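Local coordinates for TT1696 protein (Thermus thermophilus, PDB 1UFB) that is of unknown function but, as a small all-helical HEPN-domain protein that forms a dimer, may bind DNA, at residues Q10-L15 with F122-L127; W29-A34 with D83-P88; D93-P96 with R102-T105. One frame throughout, in Å; residues are numbered along the deposited sequence.

The three contacts run from surface to core and out to a long loop. Contact 1 is a thin, charged touch at the surface between helix 4-24 and helix 106-126. Contact 2 is buried: apolar and aromatic groups seat the turn after helix 73-83 against helix 27-48. Contact 3, partly buried, joins two pieces of the loop leading to helix 106-126 through stacked histidines. Contacts 2 and 3 adjoin, touching through Pro88, whereas the centre of contact 1 lies about 28 Å from that of contact 3. Parts of all three meet the second subunit.

Contact 1. Residues Q10-L15 with F122-L127; sequences QARHNL and FVEEKL
Arg12 and Glu124 bridge two neighbouring helices at the surface of the bundle, and they alone carry this contact. Their CA atoms are 10.5 Å apart, so two long side chains have to span the distance. Glu124 starts out toward helix 4-24 and runs extended beyond CG, which brings OE2 forward as the touching oxygen. Arg12 runs toward the carboxylate as far as CD, bends away at chi3 (-62°), and chi4 (-98°) turns NH1 back toward OE2. NH1 then lies 3.7 Å from Glu124 OE2, a long salt bridge. OE2 sits at the edge of the guanidinium and in its plane, and the two flat groups are turned 25° from each other. The pairing is one oxygen to one nitrogen, not the two-pronged grip of a bidentate pair. The same OE2 also lies 3.8 Å from Arg12 CD, so the arginine chain brushes the carboxylate before its charged end meets it. With only 66 Å² buried, the attraction is probably modest and softened by solvent.

The closer packing of these helices involves other residues: Val123 sits on Leu8, Ala11 on Leu120, and Leu15 on Leu113 and Ala116. Elsewhere on the Arg12 helix, His13, a predicted phosphorylation site that carries no phosphate here, brings its ring to Trp29 of the second subunit. A surface ion pair above an apolar seam, between the first and last helices running antiparallel, fits the up-and-down helical bundle of the HEPN domain.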
loop_
_atom_site.group_PDB
_atom_site.type_symbol
_atom_site.label_atom_id
_atom_site.label_comp_id
_atom_site.label_asym_id
_atom_site.label_seq_id
_atom_site.Cartn_x
_atom_site.Cartn_y
_atom_site.Cartn_z
ATOM N N GLN A 10 8.823 -11.273 -2.924
ATOM C CA GLN A 10 7.861 -10.231 -2.498
ATOM C C GLN A 10 6.886 -9.919 -3.625
ATOM O O GLN A 10 5.693 -9.733 -3.385
ATOM C CB GLN A 10 8.616 -8.953 -2.154
ATOM C CG GLN A 10 7.702 -7.859 -1.535
ATOM C CD GLN A 10 7.014 -8.330 -0.251
ATOM O OE1 GLN A 10 7.647 -8.948 0.624
ATOM N NE2 GLN A 10 5.707 -8.008 -0.107
ATOM N N ALA A 11 7.409 -9.818 -4.859
ATOM C CA ALA A 11 6.548 -9.490 -6.014
ATOM C C ALA A 11 5.480 -10.561 -6.175
ATOM O O ALA A 11 4.286 -10.245 -6.374
ATOM C CB ALA A 11 7.433 -9.421 -7.314
ATOM N N ARG A 12 5.908 -11.841 -6.105
ATOM C CA ARG A 12 4.939 -12.967 -6.228
ATOM C C ARG A 12 3.948 -12.885 -5.059
ATOM O O ARG A 12 2.740 -13.085 -5.231
ATOM C CB ARG A 12 5.657 -14.349 -6.260
ATOM C CG ARG A 12 6.371 -14.673 -7.631
ATOM C CD ARG A 12 6.960 -16.088 -7.674
ATOM N NE ARG A 12 8.008 -16.252 -6.644
ATOM C CZ ARG A 12 9.323 -16.132 -6.908
ATOM N NH1 ARG A 12 9.697 -15.860 -8.165
ATOM N NH2 ARG A 12 10.262 -16.278 -5.945
ATOM N N HIS A 13 4.438 -12.593 -3.865
ATOM C CA HIS A 13 3.495 -12.471 -2.715
ATOM C C HIS A 13 2.471 -11.332 -2.935
ATOM O O HIS A 13 1.270 -11.436 -2.610
ATOM C CB HIS A 13 4.264 -12.208 -1.384
ATOM C CG HIS A 13 3.354 -12.045 -0.189
ATOM N ND1 HIS A 13 2.908 -10.811 0.258
ATOM C CD2 HIS A 13 2.698 -12.967 0.571
ATOM C CE1 HIS A 13 2.019 -10.979 1.225
ATOM N NE2 HIS A 13 1.872 -12.275 1.436
ATOM N N ASN A 14 2.977 -10.194 -3.419
ATOM C CA ASN A 14 2.098 -9.054 -3.705
ATOM C C ASN A 14 1.066 -9.470 -4.757
ATOM O O ASN A 14 -0.104 -9.082 -4.644
ATOM C CB ASN A 14 2.932 -7.840 -4.289
ATOM C CG ASN A 14 3.846 -7.171 -3.248
ATOM O OD1 ASN A 14 4.733 -6.351 -3.619
ATOM N ND2 ASN A 14 3.623 -7.456 -1.957
ATOM N N LEU A 15 1.484 -10.223 -5.791
ATOM C CA LEU A 15 0.523 -10.631 -6.839
ATOM C C LEU A 15 -0.490 -11.611 -6.201
ATOM O O LEU A 15 -1.668 -11.540 -6.494
ATOM C CB LEU A 15 1.237 -11.267 -8.050
ATOM C CG LEU A 15 0.329 -11.397 -9.305
ATOM C CD1 LEU A 15 -0.277 -10.055 -9.733
ATOM C CD2 LEU A 15 1.170 -11.945 -10.495
ATOM N N PHE A 122 8.247 -11.315 -17.527
ATOM C CA PHE A 122 9.379 -10.675 -18.233
ATOM C C PHE A 122 10.568 -10.703 -17.250
ATOM O O PHE A 122 11.683 -11.142 -17.580
ATOM C CB PHE A 122 8.961 -9.237 -18.617
ATOM C CG PHE A 122 10.104 -8.298 -18.942
ATOM C CD1 PHE A 122 10.693 -8.285 -20.204
ATOM C CD2 PHE A 122 10.583 -7.407 -17.961
ATOM C CE1 PHE A 122 11.748 -7.409 -20.484
ATOM C CE2 PHE A 122 11.643 -6.524 -18.237
ATOM C CZ PHE A 122 12.224 -6.527 -19.495
ATOM N N VAL A 123 10.344 -10.267 -16.015
ATOM C CA VAL A 123 11.431 -10.290 -15.054
ATOM C C VAL A 123 11.968 -11.726 -14.804
ATOM O O VAL A 123 13.193 -11.955 -14.721
ATOM C CB VAL A 123 10.970 -9.660 -13.700
ATOM C CG1 VAL A 123 11.980 -10.018 -12.605
ATOM C CG2 VAL A 123 10.876 -8.109 -13.855
ATOM N N GLU A 124 11.069 -12.689 -14.652
ATOM C CA GLU A 124 11.529 -14.055 -14.355
ATOM C C GLU A 124 12.389 -14.595 -15.505
ATOM O O GLU A 124 13.384 -15.284 -15.279
ATOM C CB GLU A 124 10.342 -14.994 -14.065
ATOM C CG GLU A 124 9.809 -14.834 -12.619
ATOM C CD GLU A 124 8.321 -15.245 -12.439
ATOM O OE1 GLU A 124 7.658 -15.612 -13.453
ATOM O OE2 GLU A 124 7.828 -15.173 -11.280
ATOM N N GLU A 125 12.051 -14.220 -16.723
ATOM C CA GLU A 125 12.849 -14.688 -17.822
ATOM C C GLU A 125 14.143 -13.890 -18.014
ATOM O O GLU A 125 15.091 -14.417 -18.582
ATOM C CB GLU A 125 12.016 -14.717 -19.094
ATOM C CG GLU A 125 12.217 -13.594 -20.035
ATOM C CD GLU A 125 10.916 -13.250 -20.681
ATOM O OE1 GLU A 125 10.017 -14.119 -20.628
ATOM O OE2 GLU A 125 10.769 -12.134 -21.231
ATOM N N LYS A 126 14.208 -12.641 -17.545
ATOM C CA LYS A 126 15.447 -11.874 -17.717
ATOM C C LYS A 126 16.405 -12.080 -16.552
ATOM O O LYS A 126 17.551 -11.648 -16.600
ATOM C CB LYS A 126 15.155 -10.392 -17.899
ATOM C CG LYS A 126 14.289 -10.065 -19.099
ATOM C CD LYS A 126 14.877 -10.539 -20.398
ATOM C CE LYS A 126 13.988 -10.141 -21.580
ATOM N NZ LYS A 126 14.372 -10.792 -22.908
ATOM N N LEU A 127 15.953 -12.755 -15.502
ATOM C CA LEU A 127 16.831 -13.023 -14.363
ATOM C C LEU A 127 17.679 -14.275 -14.615
ATOM O O LEU A 127 18.922 -14.154 -14.752
ATOM C CB LEU A 127 16.011 -13.250 -13.087
ATOM C CG LEU A 127 15.541 -11.990 -12.357
ATOM C CD1 LEU A 127 15.054 -12.386 -10.983
ATOM C CD2 LEU A 127 16.667 -10.984 -12.232
ATOM O OXT LEU A 127 17.065 -15.375 -14.670
#

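Contact 2. Residues W29-A34 with D83-P88; sequences WACFAA and DKYYIP
This is a buried apolar and aromatic contact in which the chain leaving helix 73-83 turns against the side of helix 27-48, with Cys31 and Phe32 meeting Tyr85 and Tyr86. A type I turn from Asp83 to Tyr86 brings the chain in, and the CA atoms of Phe32 and Tyr85 come within 5.2 Å. Cys31 lies over one face of the Tyr85 ring. Its CB is 3.7 Å from Tyr85 CG, while SG, held beside the backbone N (chi1 -74°), reaches further across the same ring, 4.1 Å from the centroid and 10° off the normal. That is a sulfur-aromatic contact from directly above. Tyr85 CB also rests 3.5 Å from Cys31 O.

In this HEPN helical bundle the turn is thus seated on a core helix, and Ala112 of helix 106-126 also packs against Tyr85. Phe32 presents its ring edge to two carbonyls: CD1 is 3.5 Å from Tyr85 O, which lies in the ring plane, and CE1 is 3.4 Å from Tyr86 O. Each oxygen has a hydrogen bond elsewhere, from Thr89 OG1 and Arg90 NH2 respectively. The side chains of Phe32 and Tyr86 lie side by side and point the same way, with Phe32 CE1 3.7 Å from Tyr86 CD1 and the ring planes 36° apart. Tyr86 also stacks on His56 and makes a cation-pi contact with Arg90.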
loop_
_atom_site.group_PDB
_atom_site.type_symbol
_atom_site.label_atom_id
_atom_site.label_comp_id
_atom_site.label_asym_id
_atom_site.label_seq_id
_atom_site.Cartn_x
_atom_site.Cartn_y
_atom_site.Cartn_z
ATOM N N TRP A 29 -7.762 -1.976 -3.861
ATOM C CA TRP A 29 -6.590 -2.564 -3.178
ATOM C C TRP A 29 -5.911 -3.588 -4.067
ATOM O O TRP A 29 -4.691 -3.725 -4.021
ATOM C CB TRP A 29 -7.007 -3.216 -1.824
ATOM C CG TRP A 29 -6.955 -2.178 -0.727
ATOM C CD1 TRP A 29 -7.999 -1.449 -0.234
ATOM C CD2 TRP A 29 -5.782 -1.743 -0.016
ATOM N NE1 TRP A 29 -7.554 -0.576 0.762
ATOM C CE2 TRP A 29 -6.194 -0.737 0.912
ATOM C CE3 TRP A 29 -4.438 -2.110 -0.059
ATOM C CZ2 TRP A 29 -5.283 -0.088 1.799
ATOM C CZ3 TRP A 29 -3.530 -1.468 0.830
ATOM C CH2 TRP A 29 -3.972 -0.463 1.742
ATOM N N ALA A 30 -6.701 -4.357 -4.857
ATOM C CA ALA A 30 -6.117 -5.334 -5.767
ATOM C C ALA A 30 -5.253 -4.609 -6.816
ATOM O O ALA A 30 -4.186 -5.099 -7.228
ATOM C CB ALA A 30 -7.265 -6.160 -6.525
ATOM N N CYS A 31 -5.716 -3.470 -7.298
ATOM C CA CYS A 31 -4.978 -2.719 -8.281
ATOM C C CYS A 31 -3.662 -2.189 -7.676
ATOM O O CYS A 31 -2.620 -2.163 -8.340
ATOM C CB CYS A 31 -5.757 -1.486 -8.750
ATOM S SG CYS A 31 -7.165 -2.001 -9.891
ATOM N N PHE A 32 -3.760 -1.711 -6.439
ATOM C CA PHE A 32 -2.548 -1.219 -5.776
ATOM C C PHE A 32 -1.540 -2.382 -5.605
ATOM O O PHE A 32 -0.351 -2.267 -5.942
ATOM C CB PHE A 32 -2.943 -0.632 -4.411
ATOM C CG PHE A 32 -1.748 -0.233 -3.572
ATOM C CD1 PHE A 32 -1.033 0.908 -3.924
ATOM C CD2 PHE A 32 -1.340 -1.007 -2.475
ATOM C CE1 PHE A 32 0.084 1.303 -3.192
ATOM C CE2 PHE A 32 -0.190 -0.625 -1.696
ATOM C CZ PHE A 32 0.505 0.531 -2.074
ATOM N N ALA A 33 -2.032 -3.527 -5.147
ATOM C CA ALA A 33 -1.173 -4.676 -4.942
ATOM C C ALA A 33 -0.575 -5.117 -6.272
ATOM O O ALA A 33 0.541 -5.535 -6.295
ATOM C CB ALA A 33 -1.951 -5.849 -4.198
ATOM N N ALA A 34 -1.293 -4.988 -7.390
ATOM C CA ALA A 34 -0.726 -5.360 -8.678
ATOM C C ALA A 34 0.403 -4.387 -9.047
ATOM O O ALA A 34 1.475 -4.773 -9.560
ATOM C CB ALA A 34 -1.831 -5.336 -9.780
ATOM N N ASP A 83 0.840 2.513 -13.347
ATOM C CA ASP A 83 1.390 3.671 -12.651
ATOM C C ASP A 83 0.339 4.538 -12.032
ATOM O O ASP A 83 0.570 5.196 -11.032
ATOM C CB ASP A 83 2.333 4.476 -13.584
ATOM C CG ASP A 83 3.755 3.879 -13.604
ATOM O OD1 ASP A 83 3.972 2.942 -12.792
ATOM O OD2 ASP A 83 4.649 4.321 -14.396
ATOM N N LYS A 84 -0.840 4.476 -12.584
ATOM C CA LYS A 84 -1.976 5.212 -12.038
ATOM C C LYS A 84 -2.582 4.505 -10.838
ATOM O O LYS A 84 -3.565 4.995 -10.280
ATOM C CB LYS A 84 -3.082 5.317 -13.065
ATOM C CG LYS A 84 -2.596 5.922 -14.360
ATOM C CD LYS A 84 -1.988 7.307 -14.131
ATOM C CE LYS A 84 -2.248 8.143 -15.381
ATOM N NZ LYS A 84 -3.367 7.496 -16.169
ATOM N N TYR A 85 -2.033 3.358 -10.433
ATOM C CA TYR A 85 -2.619 2.636 -9.278
ATOM C C TYR A 85 -1.827 2.780 -7.974
ATOM O O TYR A 85 -2.235 2.192 -6.965
ATOM C CB TYR A 85 -2.788 1.140 -9.596
ATOM C CG TYR A 85 -3.738 0.887 -10.785
ATOM C CD1 TYR A 85 -3.571 -0.232 -11.623
ATOM C CD2 TYR A 85 -4.806 1.743 -11.029
ATOM C CE1 TYR A 85 -4.464 -0.502 -12.703
ATOM C CE2 TYR A 85 -5.721 1.476 -12.103
ATOM C CZ TYR A 85 -5.527 0.347 -12.922
ATOM O OH TYR A 85 -6.407 0.004 -13.942
ATOM N N TYR A 86 -0.685 3.484 -8.002
ATOM C CA TYR A 86 0.076 3.617 -6.773
ATOM C C TYR A 86 -0.633 4.555 -5.751
ATOM O O TYR A 86 -0.864 4.195 -4.598
ATOM C CB TYR A 86 1.515 4.080 -7.085
ATOM C CG TYR A 86 2.309 4.347 -5.832
ATOM C CD1 TYR A 86 2.659 3.299 -4.952
ATOM C CD2 TYR A 86 2.578 5.691 -5.445
ATOM C CE1 TYR A 86 3.279 3.610 -3.660
ATOM C CE2 TYR A 86 3.143 5.993 -4.229
ATOM C CZ TYR A 86 3.496 4.970 -3.348
ATOM O OH TYR A 86 4.115 5.382 -2.207
ATOM N N ILE A 87 -1.026 5.739 -6.188
ATOM C CA ILE A 87 -1.678 6.663 -5.290
ATOM C C ILE A 87 -3.238 6.734 -5.356
ATOM O O ILE A 87 -3.896 6.630 -4.320
ATOM C CB ILE A 87 -1.025 8.136 -5.430
ATOM C CG1 ILE A 87 0.194 8.223 -4.463
ATOM C CG2 ILE A 87 -2.056 9.263 -4.987
ATOM C CD1 ILE A 87 1.257 9.393 -4.731
ATOM N N PRO A 88 -3.837 6.855 -6.566
ATOM C CA PRO A 88 -5.307 6.954 -6.715
ATOM C C PRO A 88 -6.150 5.845 -6.148
ATOM O O PRO A 88 -7.306 6.045 -5.811
ATOM C CB PRO A 88 -5.507 7.156 -8.249
ATOM C CG PRO A 88 -4.182 7.956 -8.640
ATOM C CD PRO A 88 -3.158 7.056 -7.864
#

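Contact 3. Residues D93-P96 with R102-T105; sequences DAHP and RHYT
His95 and His103 face each other with CA atoms 8.1 Å apart, the first just past a short 3-10 turn and the second at the end of another, and both side chains start out toward the facing segment. The imidazoles form an offset stack, with centroids 4.1 Å apart and planes within 6° of parallel. The side chains slide past each other in opposite directions, which puts each CB over the other's ring: His95 CB is 3.4 Å from His103 CE1, and His103 CB lies 3.9 Å from His95 CE1. Over the ring of His95, His103 ND1 comes 3.5 Å from His95 CG. On the other face of the His103 ring lies Arg102 CG, leaving the imidazole sandwiched, and a weak hydrogen bond from ND1 to Ala100 O may further limit its turning.

His95 follows Arg90 with four residues between, the spacing of the R-x4-6-H motif found in many HEPN proteins and catalytic in some of the nucleases among them; whether this pair is active here is not established. The His95 ring is steered by its NE2, hydrogen-bonded to Pro88 O. Tyr104 completes an aromatic cluster, bringing its hydroxyl in at the edge of the imidazole and in its plane, with OH 3.1 Å from His95 CE1. The two rings are steeply inclined, at 81°. An alanine in place of His103 would remove the stacked imidazole and is likely to leave one face of His95 without its cover and that ring freer to rock. On the dimer side, His95 O accepts a hydrogen bond from Arg3 NH1 of the second subunit.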
loop_
_atom_site.group_PDB
_atom_site.type_symbol
_atom_site.label_atom_id
_atom_site.label_comp_id
_atom_site.label_asym_id
_atom_site.label_seq_id
_atom_site.Cartn_x
_atom_site.Cartn_y
_atom_site.Cartn_z
ATOM N N ASP A 93 -8.505 12.328 -2.470
ATOM C CA ASP A 93 -8.244 13.535 -3.263
ATOM C C ASP A 93 -7.701 13.261 -4.691
ATOM O O ASP A 93 -7.472 14.177 -5.447
ATOM C CB ASP A 93 -7.334 14.491 -2.494
ATOM C CG ASP A 93 -5.986 13.847 -2.069
ATOM O OD1 ASP A 93 -5.795 12.592 -2.069
ATOM O OD2 ASP A 93 -5.108 14.614 -1.711
ATOM N N ALA A 94 -7.515 12.005 -5.074
ATOM C CA ALA A 94 -7.101 11.696 -6.474
ATOM C C ALA A 94 -8.381 11.611 -7.343
ATOM O O ALA A 94 -8.306 11.385 -8.540
ATOM C CB ALA A 94 -6.414 10.365 -6.559
ATOM N N HIS A 95 -9.556 11.732 -6.729
ATOM C CA HIS A 95 -10.809 11.650 -7.508
ATOM C C HIS A 95 -11.761 12.763 -7.127
ATOM O O HIS A 95 -11.672 13.308 -6.032
ATOM C CB HIS A 95 -11.482 10.325 -7.297
ATOM C CG HIS A 95 -10.558 9.165 -7.482
ATOM N ND1 HIS A 95 -10.380 8.540 -8.693
ATOM C CD2 HIS A 95 -9.770 8.508 -6.597
ATOM C CE1 HIS A 95 -9.529 7.536 -8.551
ATOM N NE2 HIS A 95 -9.142 7.500 -7.290
ATOM N N PRO A 96 -12.679 13.133 -8.046
ATOM C CA PRO A 96 -13.613 14.217 -7.726
ATOM C C PRO A 96 -14.423 14.033 -6.488
ATOM O O PRO A 96 -14.640 14.958 -5.728
ATOM C CB PRO A 96 -14.499 14.294 -8.970
ATOM C CG PRO A 96 -13.489 14.007 -10.094
ATOM C CD PRO A 96 -12.672 12.835 -9.492
ATOM N N ARG A 102 -14.135 3.260 -4.250
ATOM C CA ARG A 102 -15.314 3.092 -5.105
ATOM C C ARG A 102 -15.067 3.323 -6.583
ATOM O O ARG A 102 -15.900 3.004 -7.412
ATOM C CB ARG A 102 -16.476 4.015 -4.648
ATOM C CG ARG A 102 -16.288 5.420 -5.031
ATOM C CD ARG A 102 -17.533 6.303 -4.764
ATOM N NE ARG A 102 -17.480 7.442 -5.691
ATOM C CZ ARG A 102 -18.065 8.627 -5.524
ATOM N NH1 ARG A 102 -18.781 8.883 -4.422
ATOM N NH2 ARG A 102 -17.937 9.552 -6.483
ATOM N N HIS A 103 -13.921 3.887 -6.930
ATOM C CA HIS A 103 -13.682 4.147 -8.330
ATOM C C HIS A 103 -13.034 2.988 -9.059
ATOM O O HIS A 103 -12.628 3.180 -10.198
ATOM C CB HIS A 103 -12.792 5.390 -8.482
ATOM C CG HIS A 103 -13.431 6.645 -7.969
ATOM N ND1 HIS A 103 -13.259 7.099 -6.681
ATOM C CD2 HIS A 103 -14.277 7.521 -8.568
ATOM C CE1 HIS A 103 -13.971 8.199 -6.502
ATOM N NE2 HIS A 103 -14.598 8.477 -7.631
ATOM N N TYR A 104 -12.939 1.812 -8.436
ATOM C CA TYR A 104 -12.248 0.706 -9.093
ATOM C C TYR A 104 -13.167 -0.507 -9.228
ATOM O O TYR A 104 -13.910 -0.789 -8.318
ATOM C CB TYR A 104 -10.955 0.396 -8.306
ATOM C CG TYR A 104 -10.037 1.603 -8.383
ATOM C CD1 TYR A 104 -10.239 2.714 -7.555
ATOM C CD2 TYR A 104 -9.039 1.681 -9.382
ATOM C CE1 TYR A 104 -9.465 3.874 -7.729
ATOM C CE2 TYR A 104 -8.281 2.812 -9.571
ATOM C CZ TYR A 104 -8.496 3.925 -8.735
ATOM O OH TYR A 104 -7.748 5.048 -8.937
ATOM N N THR A 105 -13.104 -1.225 -10.350
ATOM C CA THR A 105 -14.045 -2.335 -10.580
ATOM C C THR A 105 -13.310 -3.685 -10.687
ATOM O O THR A 105 -12.048 -3.741 -10.766
ATOM C CB THR A 105 -14.799 -2.143 -11.934
ATOM O OG1 THR A 105 -13.835 -2.291 -13.012
ATOM C CG2 THR A 105 -15.466 -0.724 -12.035
#